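Local coordinates for DUF3216 domain-containing protein (PDB 2HJM) that is of unknown function but folds into a bundle of antiparallel helices and is assembled from four copies of the chain, at residues 12-17 with 28-33; 51-56 with 81-86; 59-64 with 74-79. One frame throughout, in Å; residues are numbered along the deposited sequence.

Interaction 1: residues 12-17 with 28-33; sequences KVKELC and AIERFI
The K14 ammonium meets the E30 carboxylate in a salt bridge, with NZ of K14 2.9 Å from OE2 of E30. The nitrogen approaches OE2 from the anti side and lies 35° out of the carboxylate plane, so the charges pair through one oxygen instead of a two-pronged grip. The lysine chain bends at its third torsion (chi3 -60°), which brings its end over to the glutamate, while E30 runs extended beyond CG; the two side chains meet at about a right angle. Their aliphatic parts also touch, with CD of K14 3.6 Å from CG of E30. A second, long and weak ion pair links K14 NZ to E11.

Beneath the charges the contact is apolar and centres on I29. Its CD1 reaches CG of K14 at 3.7 Å and CG1 of V13 at 3.9 Å, and comes within 4.3 Å of SG of C17. The branch CG2 of I29 lies against CG of K14 as well, at 3.8 Å, so the CD1 and CG2 ends of the isoleucine both lie against the lysine stem. V13 also packs on L56 and L60, and I29 on I59, all of helix 45-63. The axes of the two segments approach to 10.6 Å at 156°, close to antiparallel. With E30 exposed and I29 buried, the evidence implies an apolar seam bordered toward solvent by a charge pair, where K14 serves both through its stem and its ammonium.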
loop_
_atom_site.group_PDB
_atom_site.type_symbol
_atom_site.label_atom_id
_atom_site.label_comp_id
_atom_site.label_asym_id
_atom_site.label_seq_id
_atom_site.Cartn_x
_atom_site.Cartn_y
_atom_site.Cartn_z
ATOM N N LYS A 12 3.659 15.474 -0.877
ATOM C CA LYS A 12 2.543 16.267 -0.399
ATOM C C LYS A 12 2.875 16.782 0.992
ATOM O O LYS A 12 2.898 17.982 1.224
ATOM C CB LYS A 12 1.263 15.435 -0.359
ATOM C CG LYS A 12 0.628 15.226 -1.721
ATOM C CD LYS A 12 0.155 16.546 -2.299
ATOM C CE LYS A 12 -0.333 16.391 -3.735
ATOM N NZ LYS A 12 0.770 16.007 -4.675
ATOM N N VAL A 13 3.166 15.871 1.912
ATOM C CA VAL A 13 3.479 16.261 3.279
ATOM C C VAL A 13 4.471 17.410 3.351
ATOM O O VAL A 13 4.240 18.370 4.073
ATOM C CB VAL A 13 3.999 15.057 4.110
ATOM C CG1 VAL A 13 4.253 15.479 5.562
ATOM C CG2 VAL A 13 2.972 13.935 4.074
ATOM N N LYS A 14 5.569 17.332 2.609
ATOM C CA LYS A 14 6.542 18.424 2.640
ATOM C C LYS A 14 5.854 19.716 2.226
ATOM O O LYS A 14 5.993 20.750 2.880
ATOM C CB LYS A 14 7.709 18.159 1.689
ATOM C CG LYS A 14 8.549 16.955 2.041
ATOM C CD LYS A 14 9.936 17.064 1.429
ATOM C CE LYS A 14 9.876 17.152 -0.087
ATOM N NZ LYS A 14 11.233 17.357 -0.675
ATOM N N GLU A 15 5.108 19.655 1.132
ATOM C CA GLU A 15 4.407 20.827 0.657
ATOM C C GLU A 15 3.605 21.409 1.805
ATOM O O GLU A 15 3.820 22.548 2.196
ATOM C CB GLU A 15 3.482 20.465 -0.501
ATOM C CG GLU A 15 2.387 21.492 -0.751
ATOM C CD GLU A 15 1.279 20.962 -1.646
ATOM O OE1 GLU A 15 1.485 20.917 -2.879
ATOM O OE2 GLU A 15 0.209 20.577 -1.113
ATOM N N LEU A 16 2.691 20.617 2.353
ATOM C CA LEU A 16 1.855 21.074 3.460
ATOM C C LEU A 16 2.650 21.817 4.538
ATOM O O LEU A 16 2.171 22.804 5.101
ATOM C CB LEU A 16 1.132 19.896 4.103
ATOM C CG LEU A 16 0.209 20.338 5.239
ATOM C CD1 LEU A 16 -1.046 20.982 4.655
ATOM C CD2 LEU A 16 -0.157 19.146 6.096
ATOM N N CYS A 17 3.856 21.332 4.824
ATOM C CA CYS A 17 4.716 21.954 5.828
ATOM C C CYS A 17 5.057 23.368 5.395
ATOM O O CYS A 17 5.174 24.271 6.222
ATOM C CB CYS A 17 6.010 21.149 6.021
ATOM S SG CYS A 17 5.817 19.553 6.880
ATOM N N ALA A 28 13.660 18.814 7.155
ATOM C CA ALA A 28 13.941 17.635 7.980
ATOM C C ALA A 28 13.513 16.343 7.281
ATOM O O ALA A 28 14.244 15.349 7.289
ATOM C CB ALA A 28 13.229 17.760 9.313
ATOM N N ILE A 29 12.320 16.355 6.692
ATOM C CA ILE A 29 11.832 15.189 5.967
ATOM C C ILE A 29 12.881 14.756 4.949
ATOM O O ILE A 29 13.349 13.620 4.974
ATOM C CB ILE A 29 10.515 15.497 5.222
ATOM C CG1 ILE A 29 9.403 15.762 6.236
ATOM C CG2 ILE A 29 10.139 14.340 4.303
ATOM C CD1 ILE A 29 8.062 16.126 5.609
ATOM N N GLU A 30 13.253 15.668 4.057
ATOM C CA GLU A 30 14.253 15.356 3.040
ATOM C C GLU A 30 15.460 14.723 3.718
ATOM O O GLU A 30 15.940 13.661 3.299
ATOM C CB GLU A 30 14.675 16.620 2.287
ATOM C CG GLU A 30 13.550 17.268 1.493
ATOM C CD GLU A 30 13.925 18.640 0.940
ATOM O OE1 GLU A 30 14.422 19.490 1.715
ATOM O OE2 GLU A 30 13.711 18.876 -0.265
ATOM N N ARG A 31 15.940 15.366 4.778
ATOM C CA ARG A 31 17.082 14.823 5.490
ATOM C C ARG A 31 16.760 13.372 5.859
ATOM O O ARG A 31 17.586 12.487 5.668
ATOM C CB ARG A 31 17.372 15.647 6.734
ATOM N N PHE A 32 15.548 13.120 6.352
ATOM C CA PHE A 32 15.161 11.768 6.737
ATOM C C PHE A 32 15.054 10.796 5.543
ATOM O O PHE A 32 15.666 9.722 5.548
ATOM C CB PHE A 32 13.840 11.804 7.531
ATOM C CG PHE A 32 13.421 10.463 8.083
ATOM C CD1 PHE A 32 12.813 9.514 7.268
ATOM C CD2 PHE A 32 13.698 10.123 9.401
ATOM C CE1 PHE A 32 12.495 8.251 7.753
ATOM C CE2 PHE A 32 13.382 8.858 9.896
ATOM C CZ PHE A 32 12.781 7.924 9.067
ATOM N N ILE A 33 14.286 11.160 4.521
ATOM C CA ILE A 33 14.143 10.265 3.378
ATOM C C ILE A 33 15.509 9.924 2.771
ATOM O O ILE A 33 15.744 8.790 2.367
ATOM C CB ILE A 33 13.232 10.882 2.333
#

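Interaction 2: residues 51-56 with 81-86; sequences SIYGFL and TAREET
Y53 and R83 sit opposite each other, their CA atoms 6.0 Å apart, where segments 51-56 and 81-86 pass nearly antiparallel; the axes come within 9.4 Å at a signed angle of -153°. No hydrogen bond joins the two, so the contact rests on side-chain packing.

Y53 contributes most. CB of A82 lies over one face of its ring, 4.0 Å from the centroid and 25° off the normal, a CH-pi contact displaced toward the rim at CE1. In the ring plane, OG1 of T86 meets the edge, 3.6 Å from CE1 of Y53. That hydroxyl is held by its own helix, donating to O of A82 at 2.8 Å; the same carbonyl accepts from N of T86 on the other face of its plane. R83 runs past the base of the ring, on the same side of its plane as A82, with CG against CB of Y53 and CD 3.9 Å from CA of G54, where there is no side chain to intervene. The arginine bends at its third torsion, and its NH1 makes a salt bridge with E57. Y53 OH bonds E85 of the third subunit.

An alanine in place of Y53 would probably leave the A82 methyl without its ring face and E85 of that subunit without its phenolic partner. Geometry and chain order mark this as the interface of an antiparallel helical hairpin, formed by helices 45-63 and 70-87.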
loop_
_atom_site.group_PDB
_atom_site.type_symbol
_atom_site.label_atom_id
_atom_site.label_comp_id
_atom_site.label_asym_id
_atom_site.label_seq_id
_atom_site.Cartn_x
_atom_site.Cartn_y
_atom_site.Cartn_z
ATOM N N SER A 51 9.147 2.795 7.600
ATOM C CA SER A 51 9.918 3.749 8.383
ATOM C C SER A 51 9.549 5.178 7.979
ATOM O O SER A 51 9.248 6.021 8.824
ATOM C CB SER A 51 11.409 3.526 8.169
ATOM O OG SER A 51 11.742 2.159 8.348
ATOM N N ILE A 52 9.554 5.450 6.684
ATOM C CA ILE A 52 9.222 6.782 6.223
ATOM C C ILE A 52 7.789 7.155 6.589
ATOM O O ILE A 52 7.549 8.240 7.118
ATOM C CB ILE A 52 9.397 6.902 4.687
ATOM C CG1 ILE A 52 10.841 6.589 4.301
ATOM C CG2 ILE A 52 9.058 8.309 4.218
ATOM C CD1 ILE A 52 11.041 6.487 2.812
ATOM N N TYR A 53 6.842 6.259 6.304
ATOM C CA TYR A 53 5.427 6.513 6.585
ATOM C C TYR A 53 5.176 6.722 8.061
ATOM O O TYR A 53 4.447 7.636 8.442
ATOM C CB TYR A 53 4.554 5.360 6.076
ATOM C CG TYR A 53 4.416 5.296 4.568
ATOM C CD1 TYR A 53 4.009 4.124 3.942
ATOM C CD2 TYR A 53 4.719 6.400 3.762
ATOM C CE1 TYR A 53 3.913 4.047 2.554
ATOM C CE2 TYR A 53 4.626 6.332 2.380
ATOM C CZ TYR A 53 4.222 5.151 1.779
ATOM O OH TYR A 53 4.123 5.063 0.405
ATOM N N GLY A 54 5.770 5.872 8.895
ATOM C CA GLY A 54 5.584 6.027 10.323
ATOM C C GLY A 54 6.086 7.399 10.724
ATOM O O GLY A 54 5.494 8.092 11.558
ATOM N N PHE A 55 7.197 7.779 10.103
ATOM C CA PHE A 55 7.846 9.055 10.329
ATOM C C PHE A 55 6.911 10.206 9.944
ATOM O O PHE A 55 6.798 11.200 10.663
ATOM C CB PHE A 55 9.130 9.097 9.507
ATOM C CG PHE A 55 9.847 10.401 9.565
ATOM C CD1 PHE A 55 9.962 11.190 8.430
ATOM C CD2 PHE A 55 10.414 10.847 10.744
ATOM C CE1 PHE A 55 10.636 12.413 8.474
ATOM C CE2 PHE A 55 11.086 12.065 10.794
ATOM C CZ PHE A 55 11.197 12.848 9.660
ATOM N N LEU A 56 6.233 10.073 8.814
ATOM C CA LEU A 56 5.322 11.115 8.392
ATOM C C LEU A 56 4.149 11.189 9.358
ATOM O O LEU A 56 3.635 12.275 9.628
ATOM C CB LEU A 56 4.800 10.836 6.984
ATOM C CG LEU A 56 5.805 10.687 5.847
ATOM C CD1 LEU A 56 5.019 10.480 4.567
ATOM C CD2 LEU A 56 6.709 11.913 5.739
ATOM N N THR A 81 -3.292 5.138 6.056
ATOM C CA THR A 81 -3.807 4.181 5.086
ATOM C C THR A 81 -2.685 3.443 4.353
ATOM O O THR A 81 -2.762 2.217 4.146
ATOM C CB THR A 81 -4.688 4.897 4.049
ATOM O OG1 THR A 81 -5.724 5.600 4.736
ATOM C CG2 THR A 81 -5.312 3.909 3.082
ATOM N N ALA A 82 -1.654 4.199 3.964
ATOM C CA ALA A 82 -0.500 3.655 3.245
ATOM C C ALA A 82 0.320 2.719 4.124
ATOM O O ALA A 82 0.863 1.718 3.649
ATOM C CB ALA A 82 0.374 4.781 2.755
ATOM N N ARG A 83 0.411 3.054 5.409
ATOM C CA ARG A 83 1.166 2.248 6.349
ATOM C C ARG A 83 0.525 0.898 6.413
ATOM O O ARG A 83 1.173 -0.137 6.237
ATOM C CB ARG A 83 1.137 2.868 7.730
ATOM C CG ARG A 83 2.262 3.839 8.001
ATOM C CD ARG A 83 2.352 4.106 9.491
ATOM N NE ARG A 83 1.987 2.899 10.233
ATOM C CZ ARG A 83 0.806 2.706 10.817
ATOM N NH1 ARG A 83 -0.127 3.639 10.762
ATOM N NH2 ARG A 83 0.543 1.564 11.434
ATOM N N GLU A 84 -0.775 0.930 6.651
ATOM C CA GLU A 84 -1.559 -0.283 6.752
ATOM C C GLU A 84 -1.450 -1.191 5.539
ATOM O O GLU A 84 -1.294 -2.394 5.691
ATOM C CB GLU A 84 -3.007 0.081 7.022
ATOM C CG GLU A 84 -3.211 0.608 8.422
ATOM C CD GLU A 84 -4.624 1.087 8.655
ATOM O OE1 GLU A 84 -5.077 1.042 9.823
ATOM O OE2 GLU A 84 -5.276 1.517 7.671
ATOM N N GLU A 85 -1.525 -0.632 4.337
ATOM C CA GLU A 85 -1.402 -1.472 3.157
ATOM C C GLU A 85 -0.010 -2.083 3.110
ATOM O O GLU A 85 0.159 -3.267 2.822
ATOM C CB GLU A 85 -1.647 -0.666 1.887
ATOM C CG GLU A 85 -1.300 -1.429 0.608
ATOM C CD GLU A 85 -1.957 -2.794 0.547
ATOM O OE1 GLU A 85 -1.298 -3.767 0.100
ATOM O OE2 GLU A 85 -3.138 -2.879 0.940
ATOM N N THR A 86 0.985 -1.258 3.408
ATOM C CA THR A 86 2.371 -1.682 3.402
ATOM C C THR A 86 2.635 -2.828 4.354
ATOM O O THR A 86 3.349 -3.769 4.018
ATOM C CB THR A 86 3.303 -0.513 3.776
ATOM O OG1 THR A 86 3.192 0.512 2.779
ATOM C CG2 THR A 86 4.768 -0.983 3.896
#

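Interaction 3: residues 59-64 with 74-79; sequences ILTTLK and TLLNEV
Apolar packing dominates between L60 and the trio L75, L76 and V79. The branch CD1 of L60 is the reaching atom. It lies over the opposite backbone, 3.5 Å from CA of L76 and 3.7 Å from O of L75, and it meets CG2 of V79 at 3.6 Å. The stem of L75 is more distant, its CB 4.3 Å from the same CD1 of L60. L60 holds CG anti to its carbonyl carbon (chi1 -67°) with the chain carried on to CD1 by a trans second torsion (177°), and this extended shape takes the methyl between successive turns of helix 70-87. L76 returns the contact: its CD1 packs 4.0 Å from CB of L60, so the two leucines lie against each other's stems. Nearby, V13 of helix 6-18 touches L60, and V79 packs on L9 of that same helix.

A mixed polar and apolar contact flanks the leucines. CD2 of L76 stands 3.7 Å from OG1 of T61, the two side chains crossing obliquely. This is van der Waals contact, and the T61 hydroxyl also makes a weak hydrogen bond to O of E57, one turn back on its own helix.

Backbone polar groups are bonded along each helix and none across. N of V79 donates to O of L75, and N of K64 to O of L60, the latter as the chain passes from helix 45-63 into the turn.

The CA atoms of L60 and L76 are 5.7 Å apart, and the segment axes run 9.7 Å apart at -151°. The near-antiparallel direction and the short connection between successive helices mark an antiparallel helical hairpin near its turn, with L60 set against L75, L76 and V79 on one face of helix 70-87.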
loop_
_atom_site.group_PDB
_atom_site.type_symbol
_atom_site.label_atom_id
_atom_site.label_comp_id
_atom_site.label_asym_id
_atom_site.label_seq_id
_atom_site.Cartn_x
_atom_site.Cartn_y
_atom_site.Cartn_z
ATOM N N ILE A 59 5.105 13.183 12.236
ATOM C CA ILE A 59 5.085 14.596 11.909
ATOM C C ILE A 59 3.632 15.097 11.847
ATOM O O ILE A 59 3.239 16.004 12.587
ATOM C CB ILE A 59 5.782 14.847 10.569
ATOM C CG1 ILE A 59 7.297 14.777 10.771
ATOM C CG2 ILE A 59 5.363 16.189 10.000
ATOM C CD1 ILE A 59 8.105 14.815 9.484
ATOM N N LEU A 60 2.833 14.493 10.978
ATOM C CA LEU A 60 1.443 14.883 10.834
ATOM C C LEU A 60 0.651 14.885 12.134
ATOM O O LEU A 60 -0.298 15.658 12.283
ATOM C CB LEU A 60 0.750 13.967 9.837
ATOM C CG LEU A 60 1.234 14.095 8.395
ATOM C CD1 LEU A 60 0.522 13.072 7.519
ATOM C CD2 LEU A 60 0.969 15.519 7.902
ATOM N N THR A 61 1.026 14.027 13.078
ATOM C CA THR A 61 0.299 13.959 14.341
ATOM C C THR A 61 0.641 15.085 15.293
ATOM O O THR A 61 -0.257 15.656 15.911
ATOM C CB THR A 61 0.508 12.605 15.055
ATOM O OG1 THR A 61 -0.216 11.588 14.356
ATOM C CG2 THR A 61 -0.005 12.658 16.486
ATOM N N THR A 62 1.916 15.435 15.420
ATOM C CA THR A 62 2.228 16.514 16.349
ATOM C C THR A 62 1.808 17.888 15.807
ATOM O O THR A 62 1.625 18.829 16.577
ATOM C CB THR A 62 3.731 16.515 16.764
ATOM O OG1 THR A 62 4.391 17.667 16.237
ATOM C CG2 THR A 62 4.411 15.272 16.276
ATOM N N LEU A 63 1.639 18.003 14.491
ATOM C CA LEU A 63 1.209 19.271 13.894
ATOM C C LEU A 63 -0.288 19.415 14.080
ATOM O O LEU A 63 -0.777 20.515 14.311
ATOM C CB LEU A 63 1.526 19.340 12.393
ATOM C CG LEU A 63 2.967 19.641 11.983
ATOM C CD1 LEU A 63 3.049 19.791 10.489
ATOM C CD2 LEU A 63 3.427 20.909 12.636
ATOM N N LYS A 64 -1.012 18.300 13.976
ATOM C CA LYS A 64 -2.458 18.320 14.144
ATOM C C LYS A 64 -2.799 18.751 15.565
ATOM O O LYS A 64 -3.966 18.874 15.918
ATOM C CB LYS A 64 -3.034 16.954 13.861
ATOM N N THR A 74 -6.724 15.090 6.655
ATOM C CA THR A 74 -6.906 14.450 5.360
ATOM C C THR A 74 -5.598 13.746 4.999
ATOM O O THR A 74 -5.588 12.573 4.622
ATOM C CB THR A 74 -7.277 15.495 4.295
ATOM N N LEU A 75 -4.492 14.463 5.154
ATOM C CA LEU A 75 -3.185 13.913 4.837
ATOM C C LEU A 75 -2.768 12.807 5.815
ATOM O O LEU A 75 -2.209 11.789 5.414
ATOM C CB LEU A 75 -2.153 15.040 4.822
ATOM C CG LEU A 75 -1.149 14.960 3.674
ATOM C CD1 LEU A 75 -1.856 14.617 2.378
ATOM C CD2 LEU A 75 -0.434 16.285 3.563
ATOM N N LEU A 76 -3.044 13.010 7.098
ATOM C CA LEU A 76 -2.712 12.024 8.108
ATOM C C LEU A 76 -3.398 10.707 7.799
ATOM O O LEU A 76 -2.788 9.648 7.890
ATOM C CB LEU A 76 -3.138 12.520 9.485
ATOM C CG LEU A 76 -2.914 11.537 10.635
ATOM C CD1 LEU A 76 -1.569 10.829 10.498
ATOM C CD2 LEU A 76 -2.996 12.304 11.944
ATOM N N ASN A 77 -4.671 10.770 7.435
ATOM C CA ASN A 77 -5.412 9.564 7.095
ATOM C C ASN A 77 -4.700 8.731 6.013
ATOM O O ASN A 77 -4.552 7.521 6.159
ATOM C CB ASN A 77 -6.811 9.935 6.635
ATOM N N GLU A 78 -4.258 9.387 4.940
ATOM C CA GLU A 78 -3.558 8.723 3.828
ATOM C C GLU A 78 -2.259 7.997 4.261
ATOM O O GLU A 78 -2.044 6.816 3.940
ATOM C CB GLU A 78 -3.232 9.747 2.722
ATOM C CG GLU A 78 -4.320 10.776 2.473
ATOM C CD GLU A 78 -4.383 11.260 1.029
ATOM O OE1 GLU A 78 -3.330 11.348 0.356
ATOM O OE2 GLU A 78 -5.502 11.575 0.568
ATOM N N VAL A 79 -1.391 8.705 4.979
ATOM C CA VAL A 79 -0.168 8.091 5.449
ATOM C C VAL A 79 -0.550 6.870 6.274
ATOM O O VAL A 79 0.027 5.797 6.119
ATOM C CB VAL A 79 0.654 9.061 6.302
ATOM C CG1 VAL A 79 1.832 8.344 6.911
ATOM C CG2 VAL A 79 1.168 10.182 5.437
#

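Interactions 2 and 3 sample one hairpin, helices 45-63 and 70-87, with interaction 3 nested inside the loop that interaction 2 closes; their centres are 11 Å apart, and V79 packs on Y53 and L56 as a shared neighbour. Interaction 1 joins the preceding helix pair, in series along the chain, and rests on this hairpin. Its centre is 12 Å from that of interaction 3, where CG1 of I29 meets CD1 of I59 at 3.6 Å and CD2 of L16 meets CD2 of L75 at 3.8 Å. It is 14 Å from that of interaction 2, with the F32 and F55 rings stacked between them. All three contacts also touch the second subunit.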